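DNA methyltransferase (Nicotiana tabacum, PDB 4ONQ) probably methylates cytosine at carbon 5 in DNA, its catalytic domain, crystallised here with sinefungin, being of the plant DRM de novo type. Local coordinates at residues K140-F145 / G170-A175. The protein carries 5 engineered substitutions. Sequence-based numbering, arbitrary orientation.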
ATOM      1  N   LYS A 140     -18.479 -24.262  15.398  1.00 42.28           N
ATOM      2  CA  LYS A 140     -19.366 -25.423  15.493  1.00 49.99           C
ATOM      3  C   LYS A 140     -19.016 -26.505  14.476  1.00 49.59           C
ATOM      4  O   LYS A 140     -19.127 -27.699  14.756  1.00 55.27           O
ATOM      5  CB  LYS A 140     -20.835 -25.006  15.360  1.00 44.75           C
ATOM      6  CG  LYS A 140     -21.349 -24.211  16.559  1.00 44.62           C
ATOM      7  CD  LYS A 140     -22.834 -23.937  16.458  1.00 52.43           C
ATOM      8  CE  LYS A 140     -23.318 -23.039  17.593  1.00 58.79           C
ATOM      9  NZ  LYS A 140     -23.073 -23.622  18.941  1.00 59.35           N
ATOM     10  N   ALA A 141     -18.580 -26.081  13.298  1.00 41.53           N
ATOM     11  CA  ALA A 141     -18.155 -27.016  12.266  1.00 41.64           C
ATOM     12  C   ALA A 141     -16.933 -27.859  12.682  1.00 48.97           C
ATOM     13  O   ALA A 141     -16.848 -29.032  12.319  1.00 49.22           O
ATOM     14  CB  ALA A 141     -17.885 -26.279  10.958  1.00 36.99           C
ATOM     15  N   VAL A 142     -15.994 -27.274  13.433  1.00 39.83           N
ATOM     16  CA  VAL A 142     -14.795 -28.027  13.848  1.00 37.44           C
ATOM     17  C   VAL A 142     -14.848 -28.600  15.274  1.00 46.58           C
ATOM     18  O   VAL A 142     -14.064 -29.484  15.628  1.00 48.68           O
ATOM     19  CB  VAL A 142     -13.509 -27.188  13.715  1.00 39.25           C
ATOM     20  CG1 VAL A 142     -13.329 -26.708  12.285  1.00 41.31           C
ATOM     21  CG2 VAL A 142     -13.539 -26.020  14.683  1.00 33.98           C
ATOM     22  N   GLU A 143     -15.745 -28.098  16.090  1.00 54.72           N
ATOM     23  CA  GLU A 143     -15.855 -28.480  17.481  1.00 56.59           C
ATOM     24  C   GLU A 143     -16.176 -29.939  17.744  1.00 58.45           C
ATOM     25  O   GLU A 143     -15.737 -30.489  18.730  1.00 57.17           O
ATOM     26  CB  GLU A 143     -16.967 -27.686  18.106  1.00 55.59           C
ATOM     27  CG  GLU A 143     -16.581 -26.902  19.249  1.00 62.90           C
ATOM     28  CD  GLU A 143     -17.720 -26.127  19.815  1.00 71.04           C
ATOM     29  OE1 GLU A 143     -18.845 -26.274  19.324  1.00 67.46           O
ATOM     30  OE2 GLU A 143     -17.489 -25.383  20.770  1.00 70.28           O
ATOM     31  N   ASP A 144     -16.982 -30.544  16.885  1.00 56.65           N
ATOM     32  CA  ASP A 144     -17.445 -31.915  17.110  1.00 76.02           C
ATOM     33  C   ASP A 144     -16.325 -32.947  17.104  1.00 77.40           C
ATOM     34  O   ASP A 144     -16.346 -33.911  17.868  1.00 83.67           O
ATOM     35  CB  ASP A 144     -18.506 -32.298  16.080  1.00 95.03           C
ATOM     36  CG  ASP A 144     -19.840 -31.642  16.354  1.00105.01           C
ATOM     37  OD1 ASP A 144     -20.155 -31.418  17.542  1.00 99.94           O
ATOM     38  OD2 ASP A 144     -20.571 -31.354  15.384  1.00108.59           O
ATOM     39  N   PHE A 145     -15.350 -32.731  16.234  1.00 62.39           N
ATOM     40  CA  PHE A 145     -14.236 -33.644  16.073  1.00 57.77           C
ATOM     41  C   PHE A 145     -13.069 -33.149  16.907  1.00 57.65           C
ATOM     42  O   PHE A 145     -12.846 -31.941  17.014  1.00 64.70           O
ATOM     43  CB  PHE A 145     -13.855 -33.702  14.591  1.00 49.90           C
ATOM     44  CG  PHE A 145     -15.047 -33.626  13.670  1.00 58.21           C
ATOM     45  CD1 PHE A 145     -15.789 -34.764  13.383  1.00 52.83           C
ATOM     46  CD2 PHE A 145     -15.451 -32.411  13.125  1.00 46.60           C
ATOM     47  CE1 PHE A 145     -16.894 -34.698  12.562  1.00 53.02           C
ATOM     48  CE2 PHE A 145     -16.559 -32.338  12.306  1.00 46.88           C
ATOM     49  CZ  PHE A 145     -17.284 -33.485  12.023  1.00 50.09           C
ATOM     50  N   GLY A 170      -7.185 -19.783  18.954  1.00 33.48           N
ATOM     51  CA  GLY A 170      -7.396 -20.750  20.010  1.00 31.03           C
ATOM     52  C   GLY A 170      -7.910 -22.011  19.361  1.00 43.33           C
ATOM     53  O   GLY A 170      -8.162 -22.023  18.155  1.00 37.92           O
ATOM     54  N   ARG A 171      -8.055 -23.078  20.137  1.00 48.74           N
ATOM     55  CA  ARG A 171      -8.621 -24.307  19.603  1.00 60.97           C
ATOM     56  C   ARG A 171     -10.104 -24.082  19.321  1.00 58.03           C
ATOM     57  O   ARG A 171     -10.841 -23.591  20.186  1.00 42.52           O
ATOM     58  CB  ARG A 171      -8.422 -25.470  20.576  1.00 73.08           C
ATOM     59  CG  ARG A 171      -8.640 -26.835  19.945  1.00 77.24           C
ATOM     60  CD  ARG A 171      -8.373 -27.947  20.940  1.00 86.70           C
ATOM     61  NE  ARG A 171      -7.090 -27.773  21.615  1.00 90.65           N
ATOM     62  CZ  ARG A 171      -6.538 -28.678  22.417  1.00 95.39           C
ATOM     63  NH1 ARG A 171      -7.155 -29.830  22.640  1.00102.85           N
ATOM     64  NH2 ARG A 171      -5.368 -28.432  22.991  1.00 89.42           N
ATOM     65  N   ASN A 172     -10.519 -24.427  18.102  1.00 33.08           N
ATOM     66  CA  ASN A 172     -11.872 -24.159  17.599  1.00 32.30           C
ATOM     67  C   ASN A 172     -12.200 -22.679  17.408  1.00 30.31           C
ATOM     68  O   ASN A 172     -13.342 -22.335  17.102  1.00 40.33           O
ATOM     69  CB  ASN A 172     -12.946 -24.802  18.482  1.00 34.13           C
ATOM     70  CG  ASN A 172     -12.781 -26.296  18.612  1.00 36.63           C
ATOM     71  OD1 ASN A 172     -12.298 -26.955  17.698  1.00 36.92           O
ATOM     72  ND2 ASN A 172     -13.198 -26.843  19.751  1.00 38.85           N
ATOM     73  N   LYS A 173     -11.214 -21.803  17.585  1.00 32.92           N
ATOM     74  CA  LYS A 173     -11.471 -20.368  17.487  1.00 27.87           C
ATOM     75  C   LYS A 173     -10.673 -19.674  16.393  1.00 37.39           C
ATOM     76  O   LYS A 173      -9.452 -19.522  16.501  1.00 33.13           O
ATOM     77  CB  LYS A 173     -11.205 -19.678  18.822  1.00 32.27           C
ATOM     78  CG  LYS A 173     -11.979 -20.267  19.985  1.00 31.63           C
ATOM     79  CD  LYS A 173     -11.941 -19.343  21.184  1.00 33.05           C
ATOM     80  CE  LYS A 173     -10.506 -19.097  21.619  1.00 31.91           C
ATOM     81  NZ  LYS A 173     -10.448 -18.024  22.640  1.00 39.46           N
ATOM     82  N   VAL A 174     -11.368 -19.254  15.340  1.00 30.74           N
ATOM     83  CA  VAL A 174     -10.773 -18.357  14.364  1.00 28.54           C
ATOM     84  C   VAL A 174     -11.299 -16.964  14.617  1.00 31.99           C
ATOM     85  O   VAL A 174     -12.361 -16.784  15.218  1.00 29.90           O
ATOM     86  CB  VAL A 174     -11.098 -18.741  12.908  1.00 31.75           C
ATOM     87  CG1 VAL A 174     -10.389 -20.030  12.520  1.00 35.86           C
ATOM     88  CG2 VAL A 174     -12.593 -18.843  12.710  1.00 26.14           C
ATOM     89  N   ALA A 175     -10.555 -15.975  14.141  1.00 24.64           N
ATOM     90  CA  ALA A 175     -10.906 -14.582  14.352  1.00 27.70           C
ATOM     91  C   ALA A 175     -10.463 -13.757  13.162  1.00 24.84           C
ATOM     92  O   ALA A 175      -9.487 -14.091  12.495  1.00 34.51           O
ATOM     93  CB  ALA A 175     -10.251 -14.072  15.624  1.00 24.59           C
TER
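E143, near the C-terminal end of helix 132-143, faces N172 in the turn of a two-stranded antiparallel hairpin, their CA atoms 5.9 Å apart. A type II beta turn from G170 to K173, closed by the K173 N to G170 O hydrogen bond (3.1 Å), brings N172 up to the helix. The N172 side chain leans toward the helix, its CG anti to its own carbonyl carbon (chi1 -58°), and the rotation about CB-CG (chi2 -31°) then sets the two ends of the amide against different neighbours. OD1 lies 3.4 Å from CG2 of V142, the valine and asparagine side chains running alongside each other and pointing opposite ways. ND2 rests on the aliphatic part of E143, 3.4 Å from CG, and the amide and carboxylate planes stand 89° apart. The carboxylate itself is engaged elsewhere, with OE2 in a salt bridge to R139 one helical turn back. Farther along the hairpin, V174 packs on T135 and I138 of the same helix, while V142 also touches V157 of helix 151-164. The centre of the contact lies about 33 Å from the centre of the chain. Across the two segments the closest neighbours of the N172 amide are the V142 CG2 methyl and the E143 CG methylene, so its contact with the helix end rests on van der Waals packing rather than on directed polar bonds.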